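Glutathione S-transferase (Pseudomonas fluorescens, PDB 3M3M) binds glutathione and probably catalyses the attack of its thiol sulfur on electrophilic substrates, as glutathione transferases do. Local coordinates at residues G39-E44 / G53-L58; A71-L76 / D161-A166; R112-Q115 / L120-E123. All coordinates share one frame; numbering follows the deposited sequence.

Contact 1 of 3, residues G39-E44 / G53-L58; sequences GDTQTE and GKIPVL. With GSH (glutathione), chain B.
Thr41, in the second half of a type I turn that runs from Gly39 to Gln42, brings its CA within 5.2 Å of the CA of Gly53, where the chain approaches strand 57-60. No hydrogen bond joins the two segments. Thr41 CB sits 3.3 Å from Gly53 O, and its CG2 methyl reaches Ile55 CG2 at 4.3 Å. With Thr41 OG1 lying between the backbone N and the carbonyl carbon (chi1 57°), the hydroxyl faces the glycyl carboxylate of glutathione, though its long approach to O31 is at best a weak hydrogen bond. The other carboxylate oxygen, O32, takes a firmer bond from Lys54 NZ at 3.0 Å. The lysine chain runs out extended past the ligand, Lys54 CD 3.5 Å from glutathione OE1, and bends only at its last torsion (chi4 -44°) to set the ammonium group beside the carboxylate. A leucine in place of Lys54 would probably leave that carboxylate without its cationic mate and let the glycyl end swing. Ile55 grips the cysteinyl unit through its backbone: Ile55 N donates to glutathione O2 at 2.8 Å with an N-H...O angle of 161°, and glutathione N2 donates back to Ile55 O at 2.8 Å. The cis peptide before Pro56 marks the cis-proline loop of the thioredoxin fold, which in glutathione transferases pairs with the cysteinyl backbone in just this way. Van der Waals contact thus joins loop to loop, while Ile55 backbone and Lys54 charge hold the cysteinyl and glycyl parts, Glu68 and Ser69 also bonding to glutathione.

Contact 2 of 3, residues A71-L76 / D161-A166; sequences AILNFL and DIALYA
Asp161 OD1, one residue before the Ile162 that meets Leu73, is gripped twice, by the backbone N of Leu152 and by Trp187 NE1. The second carboxylate oxygen, OD2, accepts from Ser158 N, a side-chain-to-backbone bond that fits one half of a capping box at the start of helix 159-168. With its acid held at both oxygens, this helix presents Ile162 and Ala163 to helix 69-77, whose Leu73 CA lies 8.1 Å from Ala163 CA. Leu73 touches with both ends of its fork: CD2 meets Ile162 CG2 at 4.1 Å, and CD1 meets Ala163 CB, also at 4.1 Å. The leucine and isoleucine side chains cross at a slant. Ile162 turns CG2 to this meeting because that methyl stands anti to its backbone N, with CG1 beside the N (chi1 -68°). The contact belongs to the interface of the glutathione transferase fold, where a helix of the thioredoxin-like N-terminal domain packs on the all-helical C-terminal domain. Gln97 of helix 87-117 and Met21 of helix 13-24 also touch Leu73, and Asn74 ND2 bonds to Gln97 OE1, a polar tie across the same boundary.

Contact 3 of 3, residues R112-Q115 / L120-E123; sequences RFIQ and LPEE
Ile114 O accepts a hydrogen bond from Leu120 N at 2.9 Å, with an N-H...O angle of 155°; the donor stands 31° out of the carbonyl plane. Joining residues six positions apart, the bond ties the late part of helix 87-117 to the chain that has just left it, from within a wider, pi-type turn at 113-115. Beside it, Ile114 CG2 is the methyl that does the touching. Standing anti to the backbone N, it meets Leu120 CD2 at 4.1 Å and Pro121 CD at 4.1 Å. Pro121 CD also lies 3.8 Å from Ile114 O, so leucine amide and proline ring both border that carbonyl. Leu120 CD1 reaches back to Gln115 CG at a looser 4.4 Å. The segments belong to the turn joining two long antiparallel helices, 87-117 and 125-146, of the helical C-terminal domain. Leu120 takes up a left-handed backbone conformation (phi 63°), which redirects the chain before Pro121. Further out, helix 125-146 covers both apolar side chains: Glu127 and Leu131 lie on Ile114, Arg125 and Tyr128 on Leu120. Glu122 OE2 forms a salt bridge to Arg125 NE, and at the start of segment 112-115 Arg112 NE forms one with Glu173 OE1.

Contacts 1 and 2 are buried, whereas contact 3 is partly buried at the far end of the helical domain, its centre about 20 Å from that of the chain against about 6 Å for contact 2. Contact 1 lies wholly in the N-terminal domain and contact 3 in the C-terminal one; contact 2 joins the two. Contacts 1 and 2 also touch, Leu58 packing against Ile72, Phe75 and Leu76 of helix 69-77. Contact 3 touches neither, yet its helix 87-117 also borders contact 2 through Gln97. Chemistry follows place: at contact 1 the polar bonds run to the ligand and not between the segments, contact 2 is purely apolar across its segments, and contact 3 adds a main-chain bond.

Contact 1 of 3, residues G39-E44 / G53-L58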
ATOM      1  N   GLY A  39     -12.414  -8.610 -15.584  1.00 19.95           N
ATOM      2  CA  GLY A  39     -13.561  -7.720 -15.752  1.00 17.93           C
ATOM      3  C   GLY A  39     -14.354  -7.403 -14.463  1.00 18.22           C
ATOM      4  O   GLY A  39     -15.327  -6.622 -14.499  1.00 18.21           O
ATOM      5  N   ASP A  40     -13.866  -7.879 -13.302  1.00 15.85           N
ATOM      6  CA  ASP A  40     -14.687  -7.931 -12.053  1.00 14.20           C
ATOM      7  C   ASP A  40     -14.935  -6.497 -11.499  1.00 16.48           C
ATOM      8  O   ASP A  40     -15.937  -6.291 -10.739  1.00 16.45           O
ATOM      9  CB  ASP A  40     -13.962  -8.750 -10.998  1.00 14.90           C
ATOM     10  CG  ASP A  40     -14.114 -10.237 -11.210  1.00 17.10           C
ATOM     11  OD1 ASP A  40     -14.844 -10.609 -12.207  1.00 18.93           O
ATOM     12  OD2 ASP A  40     -13.548 -10.999 -10.365  1.00 13.50           O
ATOM     13  N   THR A  41     -14.098  -5.538 -11.865  1.00 13.98           N
ATOM     14  CA  THR A  41     -14.246  -4.178 -11.308  1.00 14.61           C
ATOM     15  C   THR A  41     -15.081  -3.280 -12.214  1.00 17.44           C
ATOM     16  O   THR A  41     -15.279  -2.104 -11.895  1.00 16.20           O
ATOM     17  CB  THR A  41     -12.868  -3.453 -11.074  1.00 15.29           C
ATOM     18  OG1 THR A  41     -12.091  -3.370 -12.304  1.00 16.00           O
ATOM     19  CG2 THR A  41     -12.084  -4.148  -9.943  1.00 15.45           C
ATOM     20  N   GLN A  42     -15.537  -3.824 -13.347  1.00 15.14           N
ATOM     21  CA  GLN A  42     -16.329  -3.031 -14.314  1.00 18.23           C
ATOM     22  C   GLN A  42     -17.785  -3.429 -14.333  1.00 17.19           C
ATOM     23  O   GLN A  42     -18.545  -2.882 -15.161  1.00 17.86           O
ATOM     24  CB  GLN A  42     -15.777  -3.206 -15.743  1.00 20.36           C
ATOM     25  CG  GLN A  42     -14.285  -2.829 -15.893  1.00 27.38           C
ATOM     26  CD  GLN A  42     -13.820  -2.971 -17.369  1.00 41.61           C
ATOM     27  OE1 GLN A  42     -13.990  -4.030 -17.982  1.00 45.40           O
ATOM     28  NE2 GLN A  42     -13.286  -1.883 -17.948  1.00 45.92           N
ATOM     29  N   THR A  43     -18.215  -4.315 -13.452  1.00 15.47           N
ATOM     30  CA  THR A  43     -19.630  -4.682 -13.390  1.00 14.69           C
ATOM     31  C   THR A  43     -20.439  -3.644 -12.602  1.00 17.00           C
ATOM     32  O   THR A  43     -19.922  -3.014 -11.727  1.00 13.56           O
ATOM     33  CB  THR A  43     -19.804  -6.007 -12.702  1.00 18.39           C
ATOM     34  OG1 THR A  43     -19.398  -5.935 -11.321  1.00 16.28           O
ATOM     35  CG2 THR A  43     -18.909  -7.102 -13.511  1.00 15.92           C
ATOM     36  N   GLU A  44     -21.750  -3.582 -12.817  1.00 16.45           N
ATOM     37  CA  GLU A  44     -22.578  -2.708 -11.975  1.00 17.44           C
ATOM     38  C   GLU A  44     -22.603  -3.097 -10.542  1.00 15.49           C
ATOM     39  O   GLU A  44     -22.736  -2.180  -9.650  1.00 14.77           O
ATOM     40  CB  GLU A  44     -24.062  -2.627 -12.482  1.00 19.92           C
ATOM     41  CG  GLU A  44     -24.125  -2.055 -13.835  1.00 26.97           C
ATOM     42  CD  GLU A  44     -23.838  -0.549 -13.853  1.00 27.60           C
ATOM     43  OE1 GLU A  44     -23.991   0.141 -12.780  1.00 23.98           O
ATOM     44  OE2 GLU A  44     -23.450  -0.093 -14.951  1.00 30.14           O
ATOM     45  N   GLY A  53     -14.393   2.144  -9.385  1.00  7.86           N
ATOM     46  CA  GLY A  53     -14.014   0.940 -10.162  1.00 10.16           C
ATOM     47  C   GLY A  53     -12.659   0.348  -9.729  1.00 10.68           C
ATOM     48  O   GLY A  53     -11.976  -0.283 -10.546  1.00 11.63           O
ATOM     49  N   LYS A  54     -12.285   0.564  -8.467  1.00 10.99           N
ATOM     50  CA  LYS A  54     -10.991   0.019  -7.946  1.00  9.61           C
ATOM     51  C   LYS A  54     -11.114  -0.813  -6.713  1.00 10.51           C
ATOM     52  O   LYS A  54     -12.014  -0.600  -5.883  1.00  9.00           O
ATOM     53  CB  LYS A  54     -10.021   1.177  -7.613  1.00 10.66           C
ATOM     54  CG  LYS A  54      -9.594   1.928  -9.018  1.00 13.89           C
ATOM     55  CD  LYS A  54      -8.589   3.000  -8.770  1.00 16.27           C
ATOM     56  CE  LYS A  54      -8.397   3.892 -10.062  1.00 21.86           C
ATOM     57  NZ  LYS A  54      -8.290   3.258 -11.387  1.00 25.92           N
ATOM     58  N   ILE A  55     -10.157  -1.726  -6.541  1.00  9.57           N
ATOM     59  CA  ILE A  55      -9.996  -2.441  -5.263  1.00  7.36           C
ATOM     60  C   ILE A  55      -8.777  -1.747  -4.572  1.00  8.53           C
ATOM     61  O   ILE A  55      -7.898  -1.181  -5.211  1.00  9.11           O
ATOM     62  CB  ILE A  55      -9.726  -3.942  -5.487  1.00  7.09           C
ATOM     63  CG1 ILE A  55      -8.655  -4.125  -6.552  1.00  9.26           C
ATOM     64  CG2 ILE A  55     -11.162  -4.574  -5.797  1.00  8.46           C
ATOM     65  CD1 ILE A  55      -8.362  -5.604  -6.852  1.00  9.60           C
ATOM     66  N   PRO A  56      -8.742  -1.785  -3.235  1.00  7.17           N
ATOM     67  CA  PRO A  56      -9.648  -2.551  -2.333  1.00  8.95           C
ATOM     68  C   PRO A  56     -10.929  -1.749  -2.009  1.00  9.36           C
ATOM     69  O   PRO A  56     -10.995  -0.487  -2.151  1.00  8.27           O
ATOM     70  CB  PRO A  56      -8.773  -2.753  -1.096  1.00  9.19           C
ATOM     71  CG  PRO A  56      -7.979  -1.413  -1.065  1.00  8.40           C
ATOM     72  CD  PRO A  56      -7.543  -1.284  -2.541  1.00  9.20           C
ATOM     73  N   VAL A  57     -11.957  -2.515  -1.624  1.00  8.60           N
ATOM     74  CA  VAL A  57     -13.168  -2.013  -0.984  1.00  6.41           C
ATOM     75  C   VAL A  57     -13.334  -2.761   0.331  1.00  8.91           C
ATOM     76  O   VAL A  57     -13.090  -3.976   0.395  1.00  9.70           O
ATOM     77  CB  VAL A  57     -14.370  -2.319  -1.864  1.00  7.55           C
ATOM     78  CG1 VAL A  57     -15.683  -1.744  -1.109  1.00 10.69           C
ATOM     79  CG2 VAL A  57     -14.223  -1.585  -3.218  1.00  9.53           C
ATOM     80  N   LEU A  58     -13.734  -2.053   1.389  1.00  9.56           N
ATOM     81  CA  LEU A  58     -14.016  -2.674   2.703  1.00 10.60           C
ATOM     82  C   LEU A  58     -15.514  -2.513   2.882  1.00 11.58           C
ATOM     83  O   LEU A  58     -16.064  -1.401   2.840  1.00 11.02           O
ATOM     84  CB  LEU A  58     -13.289  -1.965   3.839  1.00 12.22           C
ATOM     85  CG  LEU A  58     -13.643  -2.494   5.240  1.00 12.65           C
ATOM     86  CD1 LEU A  58     -13.090  -3.871   5.354  1.00 13.17           C
ATOM     87  CD2 LEU A  58     -13.037  -1.675   6.374  1.00 14.93           C
TER
HETATM   88  N1  GSH B 209      -6.122   5.201  -4.996  1.00  7.46           N
HETATM   89  CA1 GSH B 209      -6.641   3.778  -4.928  1.00  7.66           C
HETATM   90  C1  GSH B 209      -6.323   3.114  -3.585  1.00  6.80           C
HETATM   91  O11 GSH B 209      -7.167   2.287  -3.132  1.00  9.19           O
HETATM   92  O12 GSH B 209      -5.220   3.376  -3.032  1.00 10.10           O
HETATM   93  CB1 GSH B 209      -5.947   3.031  -6.113  1.00  9.25           C
HETATM   94  CG1 GSH B 209      -6.436   1.618  -6.061  1.00  8.67           C
HETATM   95  CD1 GSH B 209      -6.101   0.880  -7.374  1.00 10.21           C
HETATM   96  OE1 GSH B 209      -5.409   1.519  -8.398  1.00 11.35           O
HETATM   97  N2  GSH B 209      -6.481  -0.420  -7.559  1.00  9.95           N
HETATM   98  CA2 GSH B 209      -6.145  -1.114  -8.802  1.00 12.26           C
HETATM   99  C2  GSH B 209      -7.411  -1.357  -9.500  1.00 12.51           C
HETATM  100  O2  GSH B 209      -8.466  -1.700  -8.767  1.00 11.93           O
HETATM  101  CB2 GSH B 209      -5.471  -2.450  -8.391  1.00 12.03           C
HETATM  102  SG2 GSH B 209      -3.848  -2.130  -7.487  1.00 19.54           S
HETATM  103  N3  GSH B 209      -7.491  -1.216 -10.813  1.00 13.58           N
HETATM  104  CA3 GSH B 209      -8.768  -1.561 -11.461  1.00 20.44           C
HETATM  105  C3  GSH B 209      -9.146  -0.606 -12.580  1.00 34.29           C
HETATM  106  O31 GSH B 209      -9.978  -0.961 -13.470  1.00 36.59           O
HETATM  107  O32 GSH B 209      -8.663   0.538 -12.584  1.00 36.51           O

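Contact 2 of 3, residues A71-L76 / D161-A166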
ATOM      1  N   ALA A  71      -7.694   5.437   2.930  1.00  6.99           N
ATOM      2  CA  ALA A  71      -8.817   5.880   3.834  1.00  7.44           C
ATOM      3  C   ALA A  71      -9.259   4.682   4.666  1.00  8.37           C
ATOM      4  O   ALA A  71      -9.480   4.819   5.854  1.00  7.57           O
ATOM      5  CB  ALA A  71     -10.009   6.386   2.985  1.00  8.83           C
ATOM      6  N   ILE A  72      -9.227   3.523   4.045  1.00  5.89           N
ATOM      7  CA  ILE A  72      -9.531   2.285   4.827  1.00  8.26           C
ATOM      8  C   ILE A  72      -8.514   2.075   5.957  1.00  8.05           C
ATOM      9  O   ILE A  72      -8.911   1.756   7.100  1.00  8.42           O
ATOM     10  CB  ILE A  72      -9.618   1.039   3.879  1.00  6.36           C
ATOM     11  CG1 ILE A  72     -10.797   1.202   2.880  1.00  6.61           C
ATOM     12  CG2 ILE A  72      -9.762  -0.261   4.794  1.00  9.27           C
ATOM     13  CD1 ILE A  72     -10.562   0.251   1.651  1.00  9.55           C
ATOM     14  N   LEU A  73      -7.223   2.317   5.729  1.00  6.55           N
ATOM     15  CA  LEU A  73      -6.247   2.240   6.799  1.00  7.14           C
ATOM     16  C   LEU A  73      -6.623   3.201   7.927  1.00  9.14           C
ATOM     17  O   LEU A  73      -6.525   2.845   9.125  1.00  8.39           O
ATOM     18  CB  LEU A  73      -4.831   2.569   6.302  1.00  8.85           C
ATOM     19  CG  LEU A  73      -4.188   1.552   5.326  1.00  6.92           C
ATOM     20  CD1 LEU A  73      -2.814   2.089   4.863  1.00  8.86           C
ATOM     21  CD2 LEU A  73      -4.047   0.191   6.120  1.00  8.85           C
ATOM     22  N   ASN A  74      -7.007   4.446   7.566  1.00  6.35           N
ATOM     23  CA  ASN A  74      -7.411   5.375   8.669  1.00  7.58           C
ATOM     24  C   ASN A  74      -8.610   4.859   9.487  1.00  8.59           C
ATOM     25  O   ASN A  74      -8.612   5.040  10.761  1.00  9.89           O
ATOM     26  CB  ASN A  74      -7.715   6.743   8.069  1.00  8.14           C
ATOM     27  CG  ASN A  74      -6.404   7.619   7.917  1.00  8.42           C
ATOM     28  OD1 ASN A  74      -6.003   8.311   8.847  1.00  9.86           O
ATOM     29  ND2 ASN A  74      -5.698   7.460   6.832  1.00  6.62           N
ATOM     30  N   PHE A  75      -9.634   4.332   8.801  1.00  8.13           N
ATOM     31  CA  PHE A  75     -10.832   3.828   9.515  1.00  7.06           C
ATOM     32  C   PHE A  75     -10.404   2.678  10.470  1.00  8.76           C
ATOM     33  O   PHE A  75     -10.831   2.670  11.650  1.00 10.18           O
ATOM     34  CB  PHE A  75     -11.769   3.265   8.510  1.00  7.97           C
ATOM     35  CG  PHE A  75     -12.957   2.665   9.067  1.00 11.15           C
ATOM     36  CD1 PHE A  75     -13.948   3.493   9.630  1.00 13.78           C
ATOM     37  CD2 PHE A  75     -13.115   1.226   9.109  1.00 14.06           C
ATOM     38  CE1 PHE A  75     -15.163   2.913  10.159  1.00 15.74           C
ATOM     39  CE2 PHE A  75     -14.338   0.680   9.647  1.00 16.09           C
ATOM     40  CZ  PHE A  75     -15.280   1.530  10.224  1.00 14.94           C
ATOM     41  N   LEU A  76      -9.592   1.730   9.964  1.00  9.26           N
ATOM     42  CA  LEU A  76      -9.227   0.549  10.820  1.00  8.59           C
ATOM     43  C   LEU A  76      -8.339   0.929  11.977  1.00  9.89           C
ATOM     44  O   LEU A  76      -8.428   0.350  13.107  1.00 11.43           O
ATOM     45  CB  LEU A  76      -8.532  -0.551   9.969  1.00  7.75           C
ATOM     46  CG  LEU A  76      -9.461  -1.146   8.928  1.00 11.01           C
ATOM     47  CD1 LEU A  76      -8.735  -2.109   7.931  1.00 10.43           C
ATOM     48  CD2 LEU A  76     -10.680  -1.854   9.589  1.00 11.16           C
ATOM     49  N   ASP A 161       3.779   3.984   7.391  1.00  7.45           N
ATOM     50  CA  ASP A 161       4.735   2.898   7.008  1.00  7.67           C
ATOM     51  C   ASP A 161       3.995   1.808   6.265  1.00  7.85           C
ATOM     52  O   ASP A 161       4.518   1.279   5.318  1.00  9.40           O
ATOM     53  CB  ASP A 161       5.336   2.326   8.322  1.00  7.62           C
ATOM     54  CG  ASP A 161       6.061   3.422   9.146  1.00  9.62           C
ATOM     55  OD1 ASP A 161       7.084   3.973   8.705  1.00  9.75           O
ATOM     56  OD2 ASP A 161       5.558   3.734  10.228  1.00 10.46           O
ATOM     57  N   ILE A 162       2.828   1.393   6.778  1.00  8.58           N
ATOM     58  CA  ILE A 162       2.042   0.329   6.131  1.00  8.04           C
ATOM     59  C   ILE A 162       1.742   0.779   4.655  1.00  7.52           C
ATOM     60  O   ILE A 162       1.964  -0.006   3.671  1.00  7.06           O
ATOM     61  CB  ILE A 162       0.778   0.064   6.847  1.00  7.29           C
ATOM     62  CG1 ILE A 162       1.092  -0.583   8.255  1.00  9.26           C
ATOM     63  CG2 ILE A 162      -0.127  -0.894   5.985  1.00 10.05           C
ATOM     64  CD1 ILE A 162      -0.104  -0.586   9.184  1.00 12.72           C
ATOM     65  N   ALA A 163       1.284   2.006   4.494  1.00  6.61           N
ATOM     66  CA  ALA A 163       0.963   2.507   3.122  1.00  8.16           C
ATOM     67  C   ALA A 163       2.185   2.395   2.183  1.00  8.34           C
ATOM     68  O   ALA A 163       2.075   2.028   0.979  1.00  9.26           O
ATOM     69  CB  ALA A 163       0.449   3.965   3.246  1.00  7.72           C
ATOM     70  N   LEU A 164       3.370   2.829   2.661  1.00  7.22           N
ATOM     71  CA  LEU A 164       4.581   2.818   1.808  1.00  7.01           C
ATOM     72  C   LEU A 164       5.267   1.435   1.730  1.00  6.80           C
ATOM     73  O   LEU A 164       5.965   1.159   0.719  1.00  8.97           O
ATOM     74  CB  LEU A 164       5.567   3.920   2.238  1.00  6.60           C
ATOM     75  CG  LEU A 164       5.014   5.292   1.714  1.00 11.17           C
ATOM     76  CD1 LEU A 164       5.433   6.426   2.465  1.00 13.02           C
ATOM     77  CD2 LEU A 164       5.378   5.475   0.265  1.00  6.39           C
ATOM     78  N   TYR A 165       5.073   0.557   2.738  1.00  7.90           N
ATOM     79  CA  TYR A 165       5.727  -0.742   2.689  1.00  7.25           C
ATOM     80  C   TYR A 165       5.110  -1.593   1.607  1.00  7.33           C
ATOM     81  O   TYR A 165       5.829  -2.390   0.983  1.00  8.01           O
ATOM     82  CB  TYR A 165       5.523  -1.435   4.033  1.00  5.64           C
ATOM     83  CG  TYR A 165       6.157  -2.811   4.106  1.00  8.30           C
ATOM     84  CD1 TYR A 165       7.577  -2.946   4.366  1.00  8.37           C
ATOM     85  CD2 TYR A 165       5.382  -3.942   3.887  1.00  8.52           C
ATOM     86  CE1 TYR A 165       8.159  -4.210   4.391  1.00  8.88           C
ATOM     87  CE2 TYR A 165       6.005  -5.236   3.882  1.00  9.31           C
ATOM     88  CZ  TYR A 165       7.353  -5.316   4.108  1.00 11.21           C
ATOM     89  OH  TYR A 165       7.932  -6.605   4.104  1.00 10.18           O
ATOM     90  N   ALA A 166       3.793  -1.415   1.381  1.00  8.29           N
ATOM     91  CA  ALA A 166       3.075  -2.370   0.525  1.00  8.56           C
ATOM     92  C   ALA A 166       3.724  -2.500  -0.857  1.00  9.24           C
ATOM     93  O   ALA A 166       3.956  -3.643  -1.290  1.00  9.74           O
ATOM     94  CB  ALA A 166       1.546  -1.986   0.400  1.00  8.39           C
TER

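Contact 3 of 3, residues R112-Q115 / L120-E123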
ATOM      1  N   ARG A 112       6.159  -2.022 -11.628  1.00  8.67           N
ATOM      2  CA  ARG A 112       5.998  -3.469 -11.265  1.00 10.01           C
ATOM      3  C   ARG A 112       4.927  -4.085 -12.176  1.00 10.80           C
ATOM      4  O   ARG A 112       5.065  -5.223 -12.621  1.00 12.88           O
ATOM      5  CB  ARG A 112       5.579  -3.545  -9.785  1.00  9.24           C
ATOM      6  CG  ARG A 112       4.976  -4.962  -9.418  1.00 11.27           C
ATOM      7  CD  ARG A 112       4.963  -5.066  -7.858  1.00 12.55           C
ATOM      8  NE  ARG A 112       4.379  -6.363  -7.394  1.00 11.36           N
ATOM      9  CZ  ARG A 112       3.084  -6.600  -7.191  1.00 11.75           C
ATOM     10  NH1 ARG A 112       2.173  -5.655  -7.476  1.00 11.58           N
ATOM     11  NH2 ARG A 112       2.671  -7.734  -6.596  1.00 12.61           N
ATOM     12  N   PHE A 113       3.835  -3.374 -12.450  1.00  9.93           N
ATOM     13  CA  PHE A 113       2.810  -3.946 -13.374  1.00 12.54           C
ATOM     14  C   PHE A 113       3.409  -4.215 -14.749  1.00 13.59           C
ATOM     15  O   PHE A 113       3.289  -5.327 -15.273  1.00 13.29           O
ATOM     16  CB  PHE A 113       1.600  -3.040 -13.518  1.00 13.13           C
ATOM     17  CG  PHE A 113       0.571  -3.607 -14.429  1.00 15.76           C
ATOM     18  CD1 PHE A 113      -0.245  -4.633 -14.008  1.00 20.77           C
ATOM     19  CD2 PHE A 113       0.437  -3.093 -15.746  1.00 14.25           C
ATOM     20  CE1 PHE A 113      -1.217  -5.144 -14.872  1.00 22.24           C
ATOM     21  CE2 PHE A 113      -0.507  -3.656 -16.609  1.00 16.19           C
ATOM     22  CZ  PHE A 113      -1.303  -4.673 -16.172  1.00 18.72           C
ATOM     23  N   ILE A 114       4.113  -3.227 -15.283  1.00 13.51           N
ATOM     24  CA  ILE A 114       4.756  -3.375 -16.597  1.00 13.00           C
ATOM     25  C   ILE A 114       5.708  -4.552 -16.629  1.00 14.07           C
ATOM     26  O   ILE A 114       5.671  -5.371 -17.576  1.00 13.77           O
ATOM     27  CB  ILE A 114       5.466  -2.046 -17.013  1.00 14.47           C
ATOM     28  CG1 ILE A 114       4.385  -0.995 -17.385  1.00 15.35           C
ATOM     29  CG2 ILE A 114       6.431  -2.264 -18.221  1.00 14.53           C
ATOM     30  CD1 ILE A 114       5.052   0.495 -17.492  1.00 17.00           C
ATOM     31  N   GLN A 115       6.591  -4.652 -15.638  1.00 14.24           N
ATOM     32  CA  GLN A 115       7.611  -5.697 -15.646  1.00 13.98           C
ATOM     33  C   GLN A 115       7.012  -7.056 -15.208  1.00 14.79           C
ATOM     34  O   GLN A 115       7.195  -8.052 -15.862  1.00 14.61           O
ATOM     35  CB  GLN A 115       8.739  -5.330 -14.713  1.00 14.55           C
ATOM     36  CG  GLN A 115       9.883  -6.364 -14.666  1.00 15.83           C
ATOM     37  CD  GLN A 115      11.074  -5.863 -13.874  1.00 23.06           C
ATOM     38  OE1 GLN A 115      11.288  -4.634 -13.742  1.00 18.51           O
ATOM     39  NE2 GLN A 115      11.870  -6.810 -13.332  1.00 26.16           N
ATOM     40  N   LEU A 120       7.535  -6.576 -19.429  1.00 20.30           N
ATOM     41  CA  LEU A 120       8.308  -5.442 -19.887  1.00 19.08           C
ATOM     42  C   LEU A 120       8.283  -5.295 -21.372  1.00 17.97           C
ATOM     43  O   LEU A 120       9.270  -5.379 -21.993  1.00 20.31           O
ATOM     44  CB  LEU A 120       9.720  -5.457 -19.362  1.00 19.01           C
ATOM     45  CG  LEU A 120      10.149  -4.074 -18.895  1.00 17.41           C
ATOM     46  CD1 LEU A 120      11.439  -4.133 -18.187  1.00 19.26           C
ATOM     47  CD2 LEU A 120      10.102  -2.977 -19.948  1.00 21.80           C
ATOM     48  N   PRO A 121       7.122  -5.103 -21.919  1.00 19.15           N
ATOM     49  CA  PRO A 121       7.099  -5.060 -23.380  1.00 21.17           C
ATOM     50  C   PRO A 121       7.907  -3.927 -23.906  1.00 23.88           C
ATOM     51  O   PRO A 121       7.916  -2.816 -23.319  1.00 22.27           O
ATOM     52  CB  PRO A 121       5.652  -4.779 -23.731  1.00 20.01           C
ATOM     53  CG  PRO A 121       4.894  -5.137 -22.503  1.00 24.58           C
ATOM     54  CD  PRO A 121       5.769  -4.891 -21.351  1.00 17.97           C
ATOM     55  N   GLU A 122       8.497  -4.142 -25.084  1.00 23.36           N
ATOM     56  CA  GLU A 122       9.222  -3.025 -25.731  1.00 25.85           C
ATOM     57  C   GLU A 122       8.423  -1.766 -25.878  1.00 23.97           C
ATOM     58  O   GLU A 122       8.989  -0.682 -25.726  1.00 24.39           O
ATOM     59  CB  GLU A 122       9.759  -3.437 -27.124  1.00 25.70           C
ATOM     60  CG  GLU A 122      11.100  -4.091 -26.947  1.00 34.58           C
ATOM     61  CD  GLU A 122      12.166  -3.219 -26.202  1.00 42.72           C
ATOM     62  OE1 GLU A 122      12.476  -2.073 -26.654  1.00 44.94           O
ATOM     63  OE2 GLU A 122      12.740  -3.705 -25.186  1.00 42.18           O
ATOM     64  N   GLU A 123       7.134  -1.875 -26.179  1.00 23.47           N
ATOM     65  CA  GLU A 123       6.272  -0.716 -26.420  1.00 24.91           C
ATOM     66  C   GLU A 123       6.150   0.168 -25.151  1.00 24.62           C
ATOM     67  O   GLU A 123       5.666   1.284 -25.221  1.00 23.55           O
ATOM     68  CB  GLU A 123       4.832  -1.115 -26.850  1.00 27.78           C
ATOM     69  CG  GLU A 123       4.679  -2.245 -27.939  1.00 35.85           C
ATOM     70  CD  GLU A 123       4.921  -3.719 -27.363  1.00 41.67           C
ATOM     71  OE1 GLU A 123       6.095  -4.229 -27.426  1.00 39.24           O
ATOM     72  OE2 GLU A 123       3.945  -4.345 -26.848  1.00 40.20           O
TER